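Local coordinates for protein alkaline serine protease (Thermobifida fusca, PDB 2PFE) that probably cleaves peptide bonds as a serine endopeptidase, and is held here as its mature protease domain with a sulfonyl fluoride inhibitor bound, at residues N7-Y10 / R15-I18; T72-V75 / G81-T84; A102-R107 / G159-G164; V118-G123 / V153-T158; G142-G147 / G165-Q170. One frame throughout, in Å; residues are numbered along the deposited sequence.

Contact 1: N7-Y10 / R15-I18; sequences NPYY and RCSI
With chi1 at 72°, Y9 holds CG between its backbone N and carbonyl carbon, a rotation that lays the ring across to C16 and I18 on the partner strand of this antiparallel beta hairpin. The hairpin is a small two-stranded sheet beside the active site. Y9 and C16 form its hydrogen-bonded pair: Y9 N gives a bond to C16 O at 2.9 Å, and C16 N returns one to Y9 O at 3.0 Å. Two residues along, I18 N donates to N7 O at 2.8 Å, a nearly straight bond (164°). On the buried face Y9 CE2 rests 3.5 Å from C16 CB, the sulfur sits obliquely to the ring, and the backbone N of I18 lies at the ring edge. The far end of Y9 is tied by OH to T32 OG1. C16 SG is joined to C36 by a disulfide, close to the predicted catalytic residues S140 and H35. S17, turned from the hairpin, bonds through OG to G138 O and A102 N. The other face carries Y10 and R15 side by side and pointing the same way, with ring and guanidinium planes only 17° apart. R15 CG is anti to its backbone N, which runs the aliphatic chain along the tyrosine edge and brings R15 CD to 3.7 Å from Y10 CE2.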
# COMPACT_ATOMS: atom_id res chain seq x y z
N ASN A 7 8.94 -1.81 0.98
CA ASN A 7 10.18 -1.22 0.52
C ASN A 7 9.91 0.06 -0.28
O ASN A 7 8.85 0.21 -0.90
CB ASN A 7 10.97 -2.22 -0.32
CG ASN A 7 11.70 -3.26 0.51
OD1 ASN A 7 11.78 -3.17 1.74
ND2 ASN A 7 12.26 -4.26 -0.18
N PRO A 8 10.89 0.98 -0.29
CA PRO A 8 10.70 2.24 -1.00
C PRO A 8 10.73 2.15 -2.51
O PRO A 8 11.38 1.25 -3.10
CB PRO A 8 11.89 3.09 -0.53
CG PRO A 8 12.94 2.11 -0.16
CD PRO A 8 12.20 0.91 0.37
N TYR A 9 10.06 3.11 -3.14
CA TYR A 9 10.25 3.44 -4.55
C TYR A 9 10.22 4.96 -4.75
O TYR A 9 9.66 5.69 -3.92
CB TYR A 9 9.24 2.69 -5.45
CG TYR A 9 7.81 3.16 -5.38
CD1 TYR A 9 7.28 4.00 -6.37
CD2 TYR A 9 6.95 2.73 -4.36
CE1 TYR A 9 5.94 4.43 -6.33
CE2 TYR A 9 5.62 3.14 -4.32
CZ TYR A 9 5.12 3.99 -5.29
OH TYR A 9 3.80 4.42 -5.26
N TYR A 10 10.82 5.44 -5.84
CA TYR A 10 11.08 6.87 -6.00
C TYR A 10 10.54 7.48 -7.28
O TYR A 10 10.43 6.81 -8.31
CB TYR A 10 12.57 7.16 -5.89
CG TYR A 10 13.22 6.43 -4.74
CD1 TYR A 10 13.93 5.26 -4.97
CD2 TYR A 10 13.07 6.88 -3.43
CE1 TYR A 10 14.51 4.56 -3.92
CE2 TYR A 10 13.65 6.17 -2.37
CZ TYR A 10 14.36 5.01 -2.63
OH TYR A 10 14.95 4.31 -1.59
N ARG A 15 9.28 9.82 -2.30
CA ARG A 15 9.40 8.42 -1.91
C ARG A 15 8.01 7.93 -1.47
O ARG A 15 7.30 8.62 -0.73
CB ARG A 15 10.37 8.36 -0.72
CG ARG A 15 10.57 7.01 -0.10
CD ARG A 15 11.84 7.00 0.70
NE ARG A 15 11.63 7.34 2.10
CZ ARG A 15 12.36 6.85 3.09
NH1 ARG A 15 13.34 5.99 2.83
NH2 ARG A 15 12.11 7.21 4.34
N CYS A 16 7.59 6.77 -1.98
CA CYS A 16 6.46 6.02 -1.39
C CYS A 16 6.91 4.60 -1.11
O CYS A 16 8.05 4.26 -1.38
CB CYS A 16 5.23 6.02 -2.30
SG CYS A 16 4.26 7.55 -2.23
N SER A 17 6.01 3.78 -0.55
CA SER A 17 6.34 2.38 -0.24
C SER A 17 5.53 1.46 -1.14
O SER A 17 4.35 1.68 -1.37
CB SER A 17 6.03 2.09 1.22
OG SER A 17 6.88 2.85 2.05
N ILE A 18 6.21 0.45 -1.68
CA ILE A 18 5.55 -0.61 -2.43
C ILE A 18 4.46 -1.24 -1.56
O ILE A 18 4.70 -1.58 -0.41
CB ILE A 18 6.59 -1.69 -2.84
CG1 ILE A 18 7.61 -1.10 -3.81
CG2 ILE A 18 5.91 -2.98 -3.35
CD1 ILE A 18 8.89 -1.97 -3.99
O HOH W 1 14.84 5.09 0.70

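Contact 2: T72-V75 / G81-T84; sequences TPLV and GTVT
A short antiparallel hairpin at the molecular surface pairs V75 with V83, just where the chain leaves the first barrel and heads for the second. V75 N donates to V83 O at 2.9 Å, and V83 N answers to V75 O at 2.8 Å; both donors lie in the plane of the carbonyl they meet. Next to this hydrogen-bonded pair stands the non-hydrogen-bonded pair L74 and T84, supported by a CA-H...O contact from L74 CA to V83 O. The two faces differ in chemistry. On the outer one L74 CG stands anti to the carbonyl carbon (chi1 -65°), which carries CD2 over to the threonines; this methyl touches both hydroxyls, 3.6 Å from T84 OG1 and 3.9 Å from T82 OG1. T82 keeps its CB close to V75 O, at 3.3 Å, beside the backbone bonds. On the inner face V75 and V83 each pack on W106 and L145, and V75 also reaches P143, so that the hairpin rests on the second barrel through aliphatic and aromatic surfaces. The chain enters through a corner at P73, where T72 OG1 accepts from L74 N at 3.1 Å and closes an ST turn; the same hydroxyl also bonds I3 O. A hairpin spanning the two barrels in this way is consistent with the domain bridge of alpha-lytic protease and its relatives.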
# COMPACT_ATOMS: atom_id res chain seq x y z
N THR A 72 7.29 -10.75 -5.88
CA THR A 72 7.30 -11.75 -4.82
C THR A 72 6.00 -11.62 -4.01
O THR A 72 5.37 -10.55 -3.99
CB THR A 72 8.52 -11.59 -3.86
OG1 THR A 72 8.27 -10.52 -2.94
CG2 THR A 72 9.84 -11.36 -4.63
N PRO A 73 5.60 -12.71 -3.33
CA PRO A 73 4.47 -12.57 -2.40
C PRO A 73 4.91 -12.10 -1.01
O PRO A 73 4.32 -12.50 -0.01
CB PRO A 73 3.94 -13.99 -2.32
CG PRO A 73 5.16 -14.83 -2.44
CD PRO A 73 6.08 -14.10 -3.41
N LEU A 74 5.93 -11.24 -0.96
CA LEU A 74 6.58 -10.93 0.31
C LEU A 74 6.30 -9.51 0.77
O LEU A 74 6.12 -8.59 -0.05
CB LEU A 74 8.08 -11.10 0.19
CG LEU A 74 8.52 -12.54 -0.07
CD1 LEU A 74 10.02 -12.59 -0.27
CD2 LEU A 74 8.05 -13.47 1.06
N VAL A 75 6.26 -9.35 2.09
CA VAL A 75 6.23 -8.03 2.74
C VAL A 75 7.39 -7.95 3.73
O VAL A 75 7.70 -8.93 4.42
CB VAL A 75 4.87 -7.78 3.45
CG1 VAL A 75 4.96 -6.56 4.39
CG2 VAL A 75 3.74 -7.60 2.41
N GLY A 81 13.68 -9.85 8.28
CA GLY A 81 12.93 -10.84 7.52
C GLY A 81 11.64 -10.37 6.88
O GLY A 81 11.39 -9.17 6.76
N THR A 82 10.81 -11.34 6.50
CA THR A 82 9.60 -11.09 5.71
C THR A 82 8.37 -11.84 6.22
O THR A 82 8.47 -12.77 7.02
CB THR A 82 9.81 -11.51 4.24
OG1 THR A 82 10.22 -12.89 4.19
CG2 THR A 82 10.86 -10.62 3.57
N VAL A 83 7.20 -11.39 5.74
CA VAL A 83 5.92 -12.10 5.89
C VAL A 83 5.40 -12.50 4.49
O VAL A 83 5.47 -11.70 3.54
CB VAL A 83 4.83 -11.26 6.63
CG1 VAL A 83 3.60 -12.11 6.92
CG2 VAL A 83 5.37 -10.65 7.92
N THR A 84 4.89 -13.72 4.36
CA THR A 84 4.35 -14.19 3.09
C THR A 84 2.85 -13.91 3.01
O THR A 84 2.10 -14.27 3.93
CB THR A 84 4.62 -15.68 2.87
OG1 THR A 84 6.03 -15.89 2.87
CG2 THR A 84 4.04 -16.15 1.52

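Contact 3: A102-R107 / G159-G164; sequences ATTGWR and GDCRSG. With AES (4-(2-aminoethyl)benzenesulfonyl fluoride), chain D.
T104 and C161 come together with no backbone pairing, their CA atoms 7.0 Å apart: residues 102-104 form a loop that enters strand 105-113 through the positive-phi glycine G105, and 159-164 is a loop closed on itself by a bond from D160 N to G164 O. An Asx motif shapes this second loop, D160 OD1 taking a bond from S163 N at 2.8 Å, nearly along its C-O axis. The loop rims the pocket that holds the inhibitor, whose amino group makes a weak bond to G159 O. From the 159-164 side C161, joined to C134 by a disulfide, brings SG to 3.7 Å from T104 CG2. T104 OG1 is turned to other partners, D139 and R99. R107, three residues on from T104, covers the same cysteine: C161 CB lies over the centre of one guanidinium face, 3.7 Å above its plane. R107 grips T104 O side-on, with NE at 2.9 Å and NH2 both bonding that one atom from opposite faces of the carbonyl plane, which holds the group flat in place. A bend at chi2 (-71°) folds the arginine back to make this grip. A water completes the link, accepting from R107 NH2 at 3.1 Å and donating to C161 O.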
# COMPACT_ATOMS: atom_id res chain seq x y z
N ALA A 102 8.59 2.32 4.28
CA ALA A 102 10.03 2.62 4.18
C ALA A 102 10.55 3.54 5.26
O ALA A 102 11.74 3.52 5.58
CB ALA A 102 10.35 3.21 2.82
N THR A 103 9.66 4.35 5.83
CA THR A 103 10.10 5.33 6.81
C THR A 103 10.06 4.81 8.25
O THR A 103 11.01 5.00 9.01
CB THR A 103 9.31 6.63 6.69
OG1 THR A 103 9.52 7.16 5.38
CG2 THR A 103 9.79 7.67 7.68
N THR A 104 8.96 4.14 8.61
CA THR A 104 8.79 3.70 10.00
C THR A 104 8.85 2.19 10.22
O THR A 104 8.66 1.73 11.35
CB THR A 104 7.50 4.24 10.59
OG1 THR A 104 6.38 3.73 9.85
CG2 THR A 104 7.51 5.76 10.59
N GLY A 105 9.09 1.42 9.15
CA GLY A 105 9.15 -0.03 9.26
C GLY A 105 7.80 -0.67 9.49
O GLY A 105 6.82 -0.34 8.81
N TRP A 106 7.75 -1.57 10.47
CA TRP A 106 6.56 -2.36 10.82
C TRP A 106 5.89 -1.78 12.04
O TRP A 106 6.52 -1.60 13.10
CB TRP A 106 7.01 -3.80 11.10
CG TRP A 106 5.95 -4.82 11.36
CD1 TRP A 106 5.51 -5.25 12.58
CD2 TRP A 106 5.27 -5.62 10.38
NE1 TRP A 106 4.58 -6.25 12.42
CE2 TRP A 106 4.42 -6.50 11.09
CE3 TRP A 106 5.29 -5.67 8.99
CZ2 TRP A 106 3.59 -7.42 10.43
CZ3 TRP A 106 4.48 -6.59 8.34
CH2 TRP A 106 3.64 -7.45 9.06
N ARG A 107 4.61 -1.43 11.87
CA ARG A 107 3.82 -0.82 12.94
C ARG A 107 2.44 -1.43 12.97
O ARG A 107 1.85 -1.70 11.92
CB ARG A 107 3.69 0.70 12.77
CG ARG A 107 5.02 1.45 12.67
CD ARG A 107 5.78 1.50 13.99
NE ARG A 107 7.10 2.04 13.72
CZ ARG A 107 7.84 2.70 14.60
NH1 ARG A 107 7.39 2.90 15.84
NH2 ARG A 107 9.04 3.14 14.23
N GLY A 159 -0.31 12.63 12.71
CA GLY A 159 0.63 12.31 13.77
C GLY A 159 1.88 11.67 13.21
O GLY A 159 2.27 11.92 12.06
N ASP A 160 2.53 10.85 14.02
CA ASP A 160 3.77 10.20 13.59
C ASP A 160 3.98 8.98 14.45
O ASP A 160 3.14 8.68 15.32
CB ASP A 160 4.97 11.17 13.65
CG ASP A 160 5.34 11.60 15.06
OD1 ASP A 160 5.11 10.84 16.04
OD2 ASP A 160 5.91 12.70 15.18
N CYS A 161 5.10 8.28 14.24
CA CYS A 161 5.40 7.11 15.05
C CYS A 161 6.20 7.36 16.32
O CYS A 161 6.44 6.44 17.09
CB CYS A 161 6.05 6.02 14.22
SG CYS A 161 4.87 5.23 13.13
N ARG A 162 6.62 8.60 16.53
CA ARG A 162 7.29 8.92 17.78
C ARG A 162 6.26 9.09 18.90
O ARG A 162 6.38 8.51 19.97
CB ARG A 162 8.12 10.18 17.64
CG ARG A 162 8.99 10.44 18.84
CD ARG A 162 9.89 11.65 18.59
NE ARG A 162 9.12 12.88 18.45
CZ ARG A 162 9.65 14.10 18.47
NH1 ARG A 162 10.97 14.26 18.63
NH2 ARG A 162 8.87 15.17 18.34
N SER A 163 5.23 9.88 18.62
CA SER A 163 4.23 10.19 19.63
C SER A 163 2.89 9.50 19.34
O SER A 163 2.00 9.44 20.21
CB SER A 163 4.07 11.70 19.76
OG SER A 163 5.29 12.30 20.18
N GLY A 164 2.75 8.92 18.15
CA GLY A 164 1.50 8.25 17.80
C GLY A 164 0.61 9.05 16.86
O GLY A 164 0.84 10.22 16.59
C3 AES D . 1.91 11.28 6.23
C2 AES D . 1.85 10.49 5.08
C1 AES D . 1.32 9.20 5.16
S AES D . 1.22 8.11 3.78
O1S AES D . -0.19 7.76 3.39
O2S AES D . 1.91 6.69 4.60
C6 AES D . 0.90 8.70 6.39
C5 AES D . 0.96 9.48 7.54
C4 AES D . 1.47 10.78 7.47
C7 AES D . 1.51 11.57 8.76
C8 AES D . 1.56 13.08 8.53
N8 AES D . 0.94 13.79 9.63
O HOH W 2 9.44 5.32 16.38

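Contact 4: V118-G123 / V153-T158; sequences VRYAEG and VTSGGT. With AES (4-(2-aminoethyl)benzenesulfonyl fluoride), chain D.
Y120 reaches across with its hydroxyl end to S155, whose OG lies at the ring edge near its plane, and passes G156 CA. Its OH donates to S155 OG at 2.8 Å, on the CE1 side of the ring. G156 CA lies 3.3 Å from Y120 OH, oblique to the ring. The position a CB would take at G156 is 2.2 Å from Y120 OH, so the close approach depends on the glycine. One ring face of Y120 is covered by V118 CG1 from its own strand, 3.5 Å above the plane and toward the rim, while L128 and F168 add further packing. S155 has OG anti to its backbone N (chi1 175°), which turns the hydroxyl toward the tyrosine and lets it also bond OD2 of D59, predicted to belong to the charge relay. Y120 thus backs the serine that holds D59, and probably helps to fix the rotation of S155 OG. A phenylalanine here would lose the OH, and S155 OG would probably be left without this donor and more able to turn away from D59. S155 and G156 both face F168 as a classic beta bulge. Their strand runs along the inhibitor, with T154 and G157 also lining its pocket. In chymotrypsin-like proteases this is the strand whose serine bonds the triad aspartate and whose following residues border the substrate cleft.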
# COMPACT_ATOMS: atom_id res chain seq x y z
N VAL A 118 -12.23 11.08 4.27
CA VAL A 118 -11.25 12.05 4.76
C VAL A 118 -11.10 13.17 3.73
O VAL A 118 -10.94 12.91 2.54
CB VAL A 118 -9.88 11.35 4.99
CG1 VAL A 118 -8.80 12.33 5.46
CG2 VAL A 118 -10.04 10.20 5.99
N ARG A 119 -11.19 14.42 4.20
CA ARG A 119 -11.08 15.60 3.33
C ARG A 119 -9.60 16.03 3.24
O ARG A 119 -9.21 17.01 3.86
CB ARG A 119 -11.99 16.79 3.80
CG ARG A 119 -13.43 16.40 4.29
CD ARG A 119 -14.52 17.45 3.99
NE ARG A 119 -15.58 17.62 5.01
CZ ARG A 119 -16.11 16.69 5.82
NH1 ARG A 119 -15.72 15.41 5.78
NH2 ARG A 119 -17.07 17.03 6.67
N TYR A 120 -8.80 15.28 2.47
CA TYR A 120 -7.41 15.65 2.19
C TYR A 120 -7.32 16.98 1.41
O TYR A 120 -8.25 17.37 0.69
CB TYR A 120 -6.68 14.58 1.38
CG TYR A 120 -6.51 13.20 2.00
CD1 TYR A 120 -6.87 12.05 1.28
CD2 TYR A 120 -5.93 13.02 3.26
CE1 TYR A 120 -6.69 10.76 1.80
CE2 TYR A 120 -5.74 11.73 3.80
CZ TYR A 120 -6.14 10.61 3.06
OH TYR A 120 -5.95 9.33 3.55
N ALA A 121 -6.18 17.67 1.52
CA ALA A 121 -5.95 18.92 0.79
C ALA A 121 -6.11 18.80 -0.74
O ALA A 121 -6.52 19.76 -1.38
CB ALA A 121 -4.56 19.49 1.14
N GLU A 122 -5.81 17.63 -1.30
CA GLU A 122 -5.94 17.39 -2.76
C GLU A 122 -7.37 17.04 -3.18
O GLU A 122 -7.71 17.03 -4.36
CB GLU A 122 -5.01 16.26 -3.22
CG GLU A 122 -3.54 16.60 -3.16
CD GLU A 122 -2.96 16.43 -1.77
OE1 GLU A 122 -3.62 15.80 -0.91
OE2 GLU A 122 -1.83 16.91 -1.55
N GLY A 123 -8.19 16.74 -2.18
CA GLY A 123 -9.57 16.40 -2.42
C GLY A 123 -9.99 15.28 -1.48
O GLY A 123 -9.16 14.64 -0.84
N VAL A 153 -3.59 -0.62 1.38
CA VAL A 153 -2.38 0.15 1.20
C VAL A 153 -2.53 1.49 1.92
O VAL A 153 -3.62 2.06 1.98
CB VAL A 153 -2.05 0.37 -0.31
CG1 VAL A 153 -1.73 -0.98 -0.98
CG2 VAL A 153 -3.19 1.03 -1.03
N THR A 154 -1.42 2.00 2.45
CA THR A 154 -1.48 3.20 3.28
C THR A 154 -1.89 4.43 2.46
O THR A 154 -1.24 4.79 1.45
CB THR A 154 -0.14 3.48 3.96
OG1 THR A 154 0.23 2.31 4.71
CG2 THR A 154 -0.25 4.68 4.91
N SER A 155 -2.94 5.11 2.92
CA SER A 155 -3.45 6.30 2.25
C SER A 155 -3.08 7.61 2.93
O SER A 155 -2.79 8.60 2.24
CB SER A 155 -4.99 6.22 2.12
OG SER A 155 -5.58 7.40 1.58
N GLY A 156 -3.10 7.65 4.26
CA GLY A 156 -2.99 8.94 4.93
C GLY A 156 -3.14 8.81 6.42
O GLY A 156 -3.25 7.71 6.95
N GLY A 157 -3.12 9.94 7.11
CA GLY A 157 -3.37 9.88 8.54
C GLY A 157 -2.81 11.11 9.19
O GLY A 157 -2.50 12.09 8.51
N THR A 158 -2.70 11.07 10.51
CA THR A 158 -2.20 12.23 11.25
C THR A 158 -1.25 11.77 12.33
O THR A 158 -1.36 10.65 12.80
CB THR A 158 -3.34 13.08 11.87
OG1 THR A 158 -2.78 14.29 12.39
CG2 THR A 158 -4.04 12.33 12.99
C3 AES D . 1.91 11.28 6.23
C2 AES D . 1.85 10.49 5.08
C1 AES D . 1.32 9.20 5.16
S AES D . 1.22 8.11 3.78
O1S AES D . -0.19 7.76 3.39
O2S AES D . 1.91 6.69 4.60
C6 AES D . 0.90 8.70 6.39
C5 AES D . 0.96 9.48 7.54
C4 AES D . 1.47 10.78 7.47
C7 AES D . 1.51 11.57 8.76
C8 AES D . 1.56 13.08 8.53
N8 AES D . 0.94 13.79 9.63

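Contact 5: G142-G147 / G165-Q170; sequences GPWLTG and GITFFQ
W144 reaches into the barrel interior and past strand 149-157 to F169 and T167. Its CB lies over one face of the F169 ring. With chi1 at -68°, CG stands anti to the carbonyl carbon, and the indole is directed inward. CD1 and NE1 then pass beneath F169 CB, the NE1 distance being 3.5 Å. That CB stands 15° off the normal of the five-membered ring, over its face, in a CH-pi contact; CG and CE2 meet F169 as well. NE1 is not spent on the phenylalanine: its N-H bonds T154 OG1. Further along, CD2 meets F169 CD2 at 3.5 Å, and CE3 lies 3.6 Å from the same carbon. The two ring planes meet at 37°. CZ2 and CZ3 lead on to T167, and at the tip CH2 comes edge-on to T167 OG1, 3.2 Å away; T167 is deposited in two conformers, so this close approach holds for one of them. The threonine hydroxyl takes its polar partner from A133 O. An alanine in place of W144 would remove the indole, and would probably open a gap beneath F169 and leave T154 OG1 without its NE1 donor. V97, R99, T131 and Q151 surround the tryptophan. Such inward aromatic packing between strands that are not neighbours contributes to the core of the C-terminal barrel of the chymotrypsin-like fold.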
# COMPACT_ATOMS: atom_id res chain seq x y z
N GLY A 142 2.22 1.56 1.29
CA GLY A 142 2.70 0.32 1.87
C GLY A 142 1.58 -0.61 2.30
O GLY A 142 0.46 -0.18 2.52
N PRO A 143 1.89 -1.89 2.46
CA PRO A 143 0.88 -2.91 2.69
C PRO A 143 0.41 -3.00 4.13
O PRO A 143 1.17 -2.71 5.07
CB PRO A 143 1.64 -4.20 2.35
CG PRO A 143 3.07 -3.91 2.78
CD PRO A 143 3.25 -2.46 2.36
N TRP A 144 -0.82 -3.49 4.28
CA TRP A 144 -1.43 -3.81 5.57
C TRP A 144 -1.77 -5.28 5.56
O TRP A 144 -2.33 -5.78 4.56
CB TRP A 144 -2.73 -2.99 5.76
CG TRP A 144 -2.45 -1.54 5.91
CD1 TRP A 144 -2.02 -0.69 4.93
CD2 TRP A 144 -2.53 -0.75 7.12
NE1 TRP A 144 -1.82 0.57 5.45
CE2 TRP A 144 -2.12 0.57 6.79
CE3 TRP A 144 -2.88 -1.03 8.45
CZ2 TRP A 144 -2.10 1.61 7.71
CZ3 TRP A 144 -2.82 0.01 9.40
CH2 TRP A 144 -2.44 1.32 9.01
N LEU A 145 -1.43 -5.96 6.64
CA LEU A 145 -1.66 -7.39 6.82
C LEU A 145 -2.35 -7.68 8.13
O LEU A 145 -2.03 -7.08 9.18
CB LEU A 145 -0.33 -8.17 6.78
CG LEU A 145 0.41 -8.29 5.45
CD1 LEU A 145 1.83 -8.77 5.73
CD2 LEU A 145 -0.32 -9.22 4.51
N THR A 146 -3.31 -8.58 8.07
CA THR A 146 -3.79 -9.25 9.27
C THR A 146 -3.36 -10.69 9.09
O THR A 146 -3.91 -11.41 8.24
CB THR A 146 -5.31 -9.11 9.46
OG1 THR A 146 -5.63 -7.72 9.58
CG2 THR A 146 -5.75 -9.85 10.72
N GLY A 147 -2.36 -11.11 9.87
CA GLY A 147 -1.70 -12.41 9.63
C GLY A 147 -1.10 -12.43 8.23
O GLY A 147 -0.34 -11.52 7.87
N GLY A 165 -0.42 8.37 16.39
CA GLY A 165 -1.38 8.97 15.49
C GLY A 165 -2.44 7.99 15.08
O GLY A 165 -2.69 6.98 15.77
N ILE A 166 -3.11 8.31 13.98
CA ILE A 166 -4.05 7.40 13.36
C ILE A 166 -3.70 7.32 11.89
O ILE A 166 -3.05 8.23 11.34
CB ILE A 166 -5.54 7.81 13.55
CG1 ILE A 166 -5.87 9.07 12.75
CG2 ILE A 166 -5.93 7.94 15.05
CD1 ILE A 166 -7.37 9.36 12.60
N THR A 167 -4.11 6.24 11.25
CA THR A 167 -3.75 6.03 9.85
C THR A 167 -4.90 5.39 9.15
O THR A 167 -5.53 4.48 9.69
CB THR A 167 -2.62 5.04 9.77
OG1 THR A 167 -3.01 3.96 10.65
CG2 THR A 167 -1.33 5.70 10.18
N PHE A 168 -5.09 5.81 7.91
CA PHE A 168 -6.13 5.31 7.02
C PHE A 168 -5.50 4.45 5.93
O PHE A 168 -4.48 4.82 5.35
CB PHE A 168 -6.88 6.49 6.39
CG PHE A 168 -7.62 7.31 7.38
CD1 PHE A 168 -7.03 8.41 7.99
CD2 PHE A 168 -8.91 6.97 7.70
CE1 PHE A 168 -7.76 9.17 8.93
CE2 PHE A 168 -9.65 7.72 8.62
CZ PHE A 168 -9.08 8.80 9.24
N PHE A 169 -6.16 3.34 5.61
CA PHE A 169 -5.80 2.56 4.44
C PHE A 169 -6.91 2.44 3.39
O PHE A 169 -8.09 2.42 3.73
CB PHE A 169 -5.16 1.19 4.82
CG PHE A 169 -6.09 0.14 5.38
CD1 PHE A 169 -6.94 -0.58 4.54
CD2 PHE A 169 -5.99 -0.25 6.74
CE1 PHE A 169 -7.71 -1.63 5.04
CE2 PHE A 169 -6.75 -1.29 7.24
CZ PHE A 169 -7.62 -1.99 6.39
N GLN A 170 -6.47 2.35 2.14
CA GLN A 170 -7.33 2.03 1.00
C GLN A 170 -7.41 0.50 0.97
O GLN A 170 -6.40 -0.15 0.78
CB GLN A 170 -6.67 2.58 -0.27
CG GLN A 170 -7.08 1.93 -1.57
CD GLN A 170 -8.55 2.17 -1.89
OE1 GLN A 170 -9.36 1.24 -1.96
NE2 GLN A 170 -8.91 3.44 -2.07

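How the contacts relate
Contacts 4 and 5 are buried and share the second barrel, joined through strand 149-157, which carries one side of contact 4 and runs between the two strands of contact 5. Contact 3 is partly buried at the pocket rim. Contact 1 is a backbone-paired hairpin beside the first barrel; it meets contact 3 through S17 and R15 and abuts contact 5 through I18 and P143. Contact 2 is the surface hairpin, and its inner face abuts contacts 3 and 5. Their chemistry differs in step: the hairpins rely on main-chain bonds, contact 3 on a cysteine against a guanidinium face, contact 4 on one hydroxyl pair and contact 5 on aromatic faces. Only contacts 3 and 4 touch the inhibitor.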